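Side-chain contacts in ATP synthase subunit s, mitochondrial (Bos taurus, PDB 3E4G), which takes part in regulating the mitochondrial ATP synthase and is needed for its proton conduction, blocking a proton leak through an alternative exit pathway: residues 36-41 against 45-50; 105-110 against 132-137; 127-132 against 156-161. The protein carries 1 engineered substitution. All blocks are in the same frame, centred on the assembly; numbering follows the deposited sequence. Where two conformers were deposited one is given.

Overall arrangement
The three contacts follow the length of a leucine-rich-repeat domain whose strands run in chain order across one sheet. Contact 1 sits at the first, antiparallel edge strand, 37-40, where the N-terminal domain passes into the repeats and a magnesium ion is bound nearby. It closes before the others open; the segments of contacts 2 and 3 alternate along the chain. These two lie on the other side of the chain's centre, about 24 and 30 Å from contact 1 between centres, and about 12 Å from each other. They share Ile132 and helix 129-134, which is packed between helices 100-107 and 155-165, binding this part of the domain into one continuous body.

Contact 1 of 3, residues 36-41 against 45-50; sequences AMVRYH and RWQKDY
Trp46 lays its indole across the aliphatic part of Arg39: Arg39 CB stands 3.6 Å from the centroid of the six-membered ring, almost on the normal, a CH-pi contact. Arg39 CD comes over the same indole near its pyrrole part, 3.6 Å from Trp46 NE1. The bend of the arginine at chi3, together with chi4, leaves the guanidinium nearly upright to the indole, planes 83° apart, with an edge toward NE1; its NH1 is held by Gln64 OE1 and Gln43 O. The Met37 carbonyl lies at the edge of the indole by CZ3, and Met37 CB packs on Trp46 CE3 at 3.7 Å. An alanine in place of Trp46 would probably leave the methylenes of Arg39 without their aromatic cover and open a gap beside Met37.

The backbones meet in a single antiparallel bridge, the hydrogen-bonded pair Val38 and Gln47. Gln47 N reaches Val38 O at 2.7 Å, and the longer return bond, Val38 N to Gln47 O, spans 3.3 Å. In this way a loop of the first leucine-rich repeat adds itself to the outer side of strand 37-40, whose other side pairs with strand 63-69.

In Gln47, chi1 (-50°) sets CG 3.6 Å from Tyr40 CE2, and the bend at chi2 (-60°) turns the amide back so that NE2 also lies by Tyr40 CD2 and CE2. A water accepts from Gln47 NE2 and Tyr40 N and donates to Arg45 O, which helps to orient the amide. At the end nearer the magnesium ion, Met37 runs alongside Lys48, with Met37 CG 3.7 Å from Lys48 CB.

Contact 2 of 3, residues 105-110 against 132-137; sequences RLSQLE and IIALHH
Ser107 faces Ala134 where helix 100-107 runs beside helix 129-134, and both side chains are small enough to let the backbones close in: the CA of Ser107 is 5.6 Å from the CA of Leu135. Ser107 points its CB toward segment 132-137, where CB rests 3.2 Å from Ala134 O. Its hydroxyl sits between the backbone N and the carbonyl carbon (chi1 73°), a rotation that turns OG back to the carbonyl of Glu104, its hydrogen-bond partner, while the flank of OG lies 3.9 Å from the methyl CB of Ala134.

His137 comes in from the following turn. Its CB lies 3.3 Å from Ser107 O, a carbonyl that also receives Gln113 NE2. Gln108 comes to the imidazole obliquely, its chain bent at chi2 so that OE1 hangs 3.7 Å from His137 NE2; amide and ring planes stand 77° apart, so the two groups meet steeply, by van der Waals contact.

The ring of His136 is oriented by a hydrogen bond of 2.7 Å from its ND1 to Ile133 O, which lies in the imidazole plane, and His136 N reaches the same oxygen from the opposite face of the carbonyl. Held this way, the ring brings its NE2 to 3.4 Å above the plane of the His137 ring, near the rim.

Such close lateral packing of neighbouring helices, here from the third and fourth repeats, is characteristic of the leucine-rich-repeat fold, with its parallel strands lining the opposite side of each turn.

Contact 3 of 3, residues 127-132 against 156-161; sequences VTDKGI and EKIVQA
Ile158 pushes its CD1 methyl into the corner between Asp129 and Ile132, in one of the two conformers modelled for it; the contacts told here hold for this conformer and are less certain for the other. The chain is stretched out beyond CB (chi2 179°), which carries CD1 over to helix 129-134; the nearest CA atoms, those of Asp129 and Ile158, are 7.3 Å apart. There CD1 of Ile158 meets CG2 of Ile132 at 3.8 Å, and the two isoleucines cross at about a right angle, with their CG2 methyls also touching at 4.0 Å. On the other side of the corner, Asp129 OD2 lies 3.7 Å from the same CD1, an oxygen-to-methyl packing contact.

Segment 127-132 lies in the fourth leucine-rich repeat, while helix 155-165 follows strand 143-147 and packs beside it at the C-terminal end of the fold. Val152, in the loop between, touches all three side chains. That loop also gives Asp129 its polar partners. OD1 accepts from Lys153 N and OD2 from Glu154 N, a two-pronged grip that fixes the carboxylate's rotation and places it by the start of helix 155-165, where the helix dipole would probably help to stabilise its charge.

The start of helix 129-134 is secured separately. Thr128 is its N-cap, with OG1 accepting from Lys130 N at 3.1 Å, and the same hydroxyl is hydrogen-bonded to Asp100 OD2. Lys130 NZ makes a salt bridge with Glu104 OE2 on the same helix, 100-107.

Contact 1 of 3, residues 36-41 against 45-50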
# COMPACT_ATOMS: atom_id res chain seq x y z
N ALA A 36 -10.35 -1.21 -2.43
CA ALA A 36 -9.41 -2.01 -1.71
C ALA A 36 -10.09 -2.61 -0.45
O ALA A 36 -11.27 -2.31 -0.13
CB ALA A 36 -8.16 -1.20 -1.36
N MET A 37 -9.36 -3.41 0.26
CA MET A 37 -9.83 -4.08 1.50
C MET A 37 -8.73 -3.88 2.57
O MET A 37 -7.55 -3.73 2.26
CB MET A 37 -10.04 -5.59 1.25
CG MET A 37 -11.03 -5.90 0.14
SD MET A 37 -11.12 -7.71 -0.08
CE MET A 37 -12.24 -7.80 -1.46
N VAL A 38 -9.19 -3.92 3.83
CA VAL A 38 -8.24 -3.87 4.96
C VAL A 38 -8.62 -4.95 5.97
O VAL A 38 -9.79 -5.37 6.05
CB VAL A 38 -8.22 -2.51 5.69
CG1 VAL A 38 -7.84 -1.37 4.68
CG2 VAL A 38 -9.48 -2.15 6.43
N ARG A 39 -7.65 -5.34 6.77
CA ARG A 39 -7.90 -6.28 7.88
C ARG A 39 -7.22 -5.70 9.11
O ARG A 39 -6.04 -5.29 9.06
CB ARG A 39 -7.34 -7.66 7.59
CG ARG A 39 -7.73 -8.67 8.68
CD ARG A 39 -7.18 -10.06 8.44
NE ARG A 39 -5.73 -10.10 8.29
CZ ARG A 39 -4.87 -9.80 9.27
NH1 ARG A 39 -5.31 -9.56 10.53
NH2 ARG A 39 -3.59 -9.71 9.00
N TYR A 40 -7.97 -5.64 10.20
CA TYR A 40 -7.45 -5.06 11.46
C TYR A 40 -6.70 -6.10 12.28
O TYR A 40 -6.98 -7.31 12.28
CB TYR A 40 -8.62 -4.52 12.29
CG TYR A 40 -9.36 -3.42 11.58
CD1 TYR A 40 -8.68 -2.31 11.07
CD2 TYR A 40 -10.76 -3.46 11.41
CE1 TYR A 40 -9.35 -1.30 10.41
CE2 TYR A 40 -11.42 -2.45 10.77
CZ TYR A 40 -10.72 -1.36 10.27
OH TYR A 40 -11.43 -0.37 9.61
N HIS A 41 -5.70 -5.57 13.03
CA HIS A 41 -5.06 -6.38 14.08
C HIS A 41 -6.15 -7.00 14.94
O HIS A 41 -7.09 -6.36 15.37
CB HIS A 41 -4.17 -5.50 14.94
CG HIS A 41 -2.87 -5.23 14.32
ND1 HIS A 41 -1.82 -6.11 14.43
CD2 HIS A 41 -2.44 -4.17 13.54
CE1 HIS A 41 -0.81 -5.61 13.74
NE2 HIS A 41 -1.16 -4.45 13.16
N ARG A 45 -11.32 -11.74 9.86
CA ARG A 45 -12.09 -11.37 8.69
C ARG A 45 -11.64 -9.99 8.17
O ARG A 45 -11.20 -9.13 8.90
CB ARG A 45 -13.56 -11.28 9.06
CG ARG A 45 -13.87 -9.97 9.91
CD ARG A 45 -15.35 -9.90 10.32
NE ARG A 45 -15.95 -8.91 9.44
CZ ARG A 45 -15.75 -8.93 8.11
NH1 ARG A 45 -15.04 -9.85 7.48
NH2 ARG A 45 -16.28 -8.07 7.38
N TRP A 46 -11.75 -9.88 6.84
CA TRP A 46 -11.46 -8.63 6.13
C TRP A 46 -12.65 -7.71 6.05
O TRP A 46 -13.80 -8.14 5.94
CB TRP A 46 -10.96 -8.97 4.73
CG TRP A 46 -9.59 -9.53 4.70
CD1 TRP A 46 -9.15 -10.75 5.13
CD2 TRP A 46 -8.43 -8.81 4.30
NE1 TRP A 46 -7.78 -10.85 5.01
CE2 TRP A 46 -7.32 -9.64 4.49
CE3 TRP A 46 -8.22 -7.49 3.82
CZ2 TRP A 46 -6.00 -9.22 4.21
CZ3 TRP A 46 -6.92 -7.07 3.55
CH2 TRP A 46 -5.86 -7.90 3.73
N GLN A 47 -12.33 -6.41 6.04
CA GLN A 47 -13.28 -5.35 5.70
C GLN A 47 -13.31 -5.21 4.17
O GLN A 47 -12.30 -4.83 3.55
CB GLN A 47 -12.85 -4.03 6.30
CG GLN A 47 -12.51 -4.10 7.78
CD GLN A 47 -13.64 -4.54 8.67
OE1 GLN A 47 -14.84 -4.12 8.42
NE2 GLN A 47 -13.31 -5.35 9.68
N LYS A 48 -14.44 -5.53 3.60
CA LYS A 48 -14.55 -5.40 2.12
C LYS A 48 -15.67 -4.58 1.67
O LYS A 48 -15.58 -4.13 0.49
CB LYS A 48 -14.40 -6.66 1.36
CG LYS A 48 -15.53 -7.48 1.72
CD LYS A 48 -15.18 -8.99 1.06
CE LYS A 48 -16.27 -10.00 1.25
NZ LYS A 48 -16.67 -10.23 2.64
N ASP A 49 -16.66 -4.25 2.49
CA ASP A 49 -17.80 -3.36 2.14
C ASP A 49 -17.71 -2.09 2.98
O ASP A 49 -17.76 -2.14 4.24
CB ASP A 49 -19.13 -4.05 2.40
CG ASP A 49 -20.40 -3.07 2.17
OD1 ASP A 49 -20.33 -1.85 2.04
OD2 ASP A 49 -21.49 -3.69 2.06
N TYR A 50 -17.64 -0.94 2.32
CA TYR A 50 -17.52 0.35 3.00
C TYR A 50 -18.57 0.51 4.10
O TYR A 50 -18.29 1.01 5.19
CB TYR A 50 -17.69 1.46 1.95
CG TYR A 50 -17.50 2.83 2.46
CD1 TYR A 50 -16.29 3.50 2.30
CD2 TYR A 50 -18.53 3.51 3.14
CE1 TYR A 50 -16.09 4.78 2.78
CE2 TYR A 50 -18.35 4.75 3.64
CZ TYR A 50 -17.15 5.43 3.43
OH TYR A 50 -16.93 6.69 3.94
O HOH W 1 -13.51 -3.55 -1.21
O HOH W 2 -10.70 -6.62 10.01

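Contact 2 of 3, residues 105-110 against 132-137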
# COMPACT_ATOMS: atom_id res chain seq x y z
N ARG A 105 6.53 7.58 -2.38
CA ARG A 105 5.82 8.21 -1.29
C ARG A 105 5.67 7.27 -0.08
O ARG A 105 5.90 7.62 1.07
CB ARG A 105 4.44 8.71 -1.79
CG ARG A 105 3.53 9.49 -0.83
CD ARG A 105 2.22 9.96 -1.49
NE ARG A 105 2.47 10.95 -2.52
CZ ARG A 105 2.88 12.24 -2.30
NH1 ARG A 105 2.78 12.78 -1.08
NH2 ARG A 105 3.30 12.95 -3.28
N LEU A 106 5.26 6.03 -0.39
CA LEU A 106 5.13 5.00 0.71
C LEU A 106 6.47 4.78 1.41
O LEU A 106 6.55 4.67 2.65
CB LEU A 106 4.67 3.71 0.12
CG LEU A 106 3.16 3.63 -0.25
CD1 LEU A 106 2.93 2.36 -1.07
CD2 LEU A 106 2.31 3.60 0.96
N SER A 107 7.53 4.64 0.62
CA SER A 107 8.86 4.26 1.16
C SER A 107 9.38 5.30 2.12
O SER A 107 10.24 4.97 2.95
CB SER A 107 9.85 4.03 0.05
OG SER A 107 10.27 5.26 -0.56
N GLN A 108 8.96 6.56 1.96
CA GLN A 108 9.43 7.68 2.78
C GLN A 108 8.69 7.90 4.07
O GLN A 108 9.04 8.76 4.87
CB GLN A 108 9.38 8.99 1.91
CG GLN A 108 10.45 8.93 0.82
CD GLN A 108 11.76 9.00 1.36
OE1 GLN A 108 12.73 8.30 0.88
NE2 GLN A 108 12.03 9.86 2.32
N LEU A 109 7.61 7.11 4.30
CA LEU A 109 6.83 7.24 5.52
C LEU A 109 7.55 6.44 6.61
O LEU A 109 7.57 5.19 6.56
CB LEU A 109 5.41 6.73 5.29
CG LEU A 109 4.57 7.67 4.41
CD1 LEU A 109 3.23 7.01 4.15
CD2 LEU A 109 4.43 9.08 5.09
N GLU A 110 8.14 7.13 7.60
CA GLU A 110 8.90 6.43 8.64
C GLU A 110 8.04 5.45 9.41
O GLU A 110 8.54 4.43 9.88
CB GLU A 110 9.58 7.42 9.62
CG GLU A 110 10.65 8.26 8.89
CD GLU A 110 11.57 8.94 9.88
OE1 GLU A 110 11.08 9.64 10.80
OE2 GLU A 110 12.78 8.79 9.71
N ILE A 132 10.47 -0.05 -7.47
CA ILE A 132 10.84 -1.23 -6.64
C ILE A 132 12.01 -0.90 -5.77
O ILE A 132 12.05 -1.25 -4.57
CB ILE A 132 11.09 -2.46 -7.56
CG1 ILE A 132 9.84 -2.86 -8.37
CG2 ILE A 132 11.65 -3.63 -6.72
CD1 ILE A 132 8.61 -3.07 -7.55
N ILE A 133 13.05 -0.28 -6.31
CA ILE A 133 14.25 -0.07 -5.54
C ILE A 133 13.97 0.89 -4.34
O ILE A 133 14.59 0.70 -3.31
CB ILE A 133 15.38 0.48 -6.50
CG1 ILE A 133 15.85 -0.61 -7.42
CG2 ILE A 133 16.56 1.04 -5.70
CD1 ILE A 133 16.83 -1.59 -6.70
N ALA A 134 12.99 1.77 -4.46
CA ALA A 134 12.59 2.61 -3.37
C ALA A 134 12.19 1.82 -2.08
O ALA A 134 12.31 2.30 -0.96
CB ALA A 134 11.52 3.56 -3.80
N LEU A 135 11.69 0.60 -2.30
CA LEU A 135 11.24 -0.24 -1.17
C LEU A 135 12.34 -0.66 -0.24
O LEU A 135 12.05 -1.20 0.85
CB LEU A 135 10.47 -1.46 -1.69
CG LEU A 135 9.30 -1.09 -2.62
CD1 LEU A 135 8.72 -2.42 -3.21
CD2 LEU A 135 8.23 -0.20 -1.87
N HIS A 136 13.60 -0.42 -0.62
CA HIS A 136 14.71 -0.76 0.31
C HIS A 136 14.60 0.03 1.62
O HIS A 136 15.15 -0.43 2.64
CB HIS A 136 16.06 -0.54 -0.34
CG HIS A 136 16.51 0.83 -0.40
ND1 HIS A 136 16.20 1.73 -1.39
CD2 HIS A 136 17.39 1.45 0.42
CE1 HIS A 136 16.82 2.89 -1.12
NE2 HIS A 136 17.52 2.75 0.00
N HIS A 137 13.86 1.12 1.66
CA HIS A 137 13.70 1.85 2.93
C HIS A 137 12.83 1.08 3.91
O HIS A 137 12.82 1.45 5.11
CB HIS A 137 13.07 3.22 2.70
CG HIS A 137 13.99 4.12 1.96
ND1 HIS A 137 15.22 4.61 2.47
CD2 HIS A 137 13.88 4.60 0.73
CE1 HIS A 137 15.82 5.29 1.52
NE2 HIS A 137 14.99 5.42 0.50

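Contact 3 of 3, residues 127-132 against 156-161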
# COMPACT_ATOMS: atom_id res chain seq x y z
N VAL A 127 4.65 0.21 -12.86
CA VAL A 127 5.78 0.17 -11.94
C VAL A 127 7.04 -0.23 -12.67
O VAL A 127 7.07 -1.14 -13.48
CB VAL A 127 5.44 -0.86 -10.80
CG1 VAL A 127 6.69 -1.13 -9.96
CG2 VAL A 127 4.27 -0.33 -9.98
N THR A 128 8.11 0.49 -12.35
CA THR A 128 9.42 0.17 -12.95
C THR A 128 10.41 -0.16 -11.88
O THR A 128 10.17 -0.10 -10.65
CB THR A 128 9.95 1.36 -13.84
OG1 THR A 128 10.63 2.33 -12.98
CG2 THR A 128 8.89 1.99 -14.68
N ASP A 129 11.64 -0.44 -12.34
CA ASP A 129 12.74 -0.71 -11.44
C ASP A 129 12.89 0.38 -10.39
O ASP A 129 13.27 0.10 -9.24
CB ASP A 129 14.05 -0.87 -12.22
CG ASP A 129 13.93 -1.92 -13.38
OD1 ASP A 129 13.28 -1.57 -14.41
OD2 ASP A 129 14.38 -3.06 -13.17
N LYS A 130 12.68 1.63 -10.76
CA LYS A 130 12.84 2.75 -9.80
C LYS A 130 11.91 2.66 -8.62
O LYS A 130 12.29 2.90 -7.46
CB LYS A 130 12.60 4.09 -10.52
CG LYS A 130 12.83 5.32 -9.79
CD LYS A 130 12.76 6.56 -10.71
CE LYS A 130 11.39 6.87 -10.97
NZ LYS A 130 10.88 8.00 -10.21
N GLY A 131 10.65 2.33 -8.87
CA GLY A 131 9.71 2.21 -7.78
C GLY A 131 10.04 1.04 -6.86
O GLY A 131 9.88 1.13 -5.65
N ILE A 132 10.47 -0.05 -7.47
CA ILE A 132 10.84 -1.23 -6.64
C ILE A 132 12.01 -0.90 -5.77
O ILE A 132 12.05 -1.25 -4.57
CB ILE A 132 11.09 -2.46 -7.56
CG1 ILE A 132 9.84 -2.86 -8.37
CG2 ILE A 132 11.65 -3.63 -6.72
CD1 ILE A 132 8.61 -3.07 -7.55
N GLU A 156 17.53 -8.85 -12.41
CA GLU A 156 18.76 -9.35 -11.81
C GLU A 156 19.43 -8.30 -10.95
O GLU A 156 19.97 -8.55 -9.86
CB GLU A 156 19.77 -9.75 -12.90
CG GLU A 156 19.24 -10.84 -13.82
CD GLU A 156 18.23 -10.44 -14.96
OE1 GLU A 156 17.75 -11.42 -15.57
OE2 GLU A 156 17.87 -9.25 -15.25
N LYS A 157 19.36 -7.08 -11.43
CA LYS A 157 19.85 -5.92 -10.69
C LYS A 157 19.03 -5.74 -9.45
O LYS A 157 19.58 -5.44 -8.38
CB LYS A 157 19.90 -4.69 -11.55
CG LYS A 157 20.96 -4.75 -12.59
CD LYS A 157 20.99 -3.43 -13.43
CE LYS A 157 21.98 -3.49 -14.63
NZ LYS A 157 21.96 -2.17 -15.33
N ILE A 158 17.72 -5.97 -9.54
CA ILE A 158 16.87 -5.88 -8.37
C ILE A 158 17.26 -6.91 -7.33
O ILE A 158 17.44 -6.62 -6.13
CB ILE A 158 15.36 -5.93 -8.74
CG1 ILE A 158 15.03 -4.58 -9.40
CG2 ILE A 158 14.48 -6.40 -7.50
CD1 ILE A 158 13.78 -4.42 -9.81
N VAL A 159 17.48 -8.14 -7.75
CA VAL A 159 17.92 -9.17 -6.81
C VAL A 159 19.21 -8.85 -6.11
O VAL A 159 19.34 -9.01 -4.87
CB VAL A 159 18.13 -10.54 -7.53
CG1 VAL A 159 18.73 -11.62 -6.61
CG2 VAL A 159 16.83 -11.06 -8.20
N GLN A 160 20.18 -8.36 -6.87
CA GLN A 160 21.46 -8.00 -6.24
C GLN A 160 21.39 -6.84 -5.31
O GLN A 160 22.01 -6.91 -4.22
CB GLN A 160 22.52 -7.76 -7.30
CG GLN A 160 22.84 -9.07 -8.03
CD GLN A 160 23.21 -10.26 -7.08
OE1 GLN A 160 24.13 -10.11 -6.25
NE2 GLN A 160 22.54 -11.43 -7.22
N ALA A 161 20.59 -5.86 -5.70
CA ALA A 161 20.35 -4.66 -4.87
C ALA A 161 19.81 -5.04 -3.52
O ALA A 161 20.24 -4.52 -2.47
CB ALA A 161 19.48 -3.63 -5.54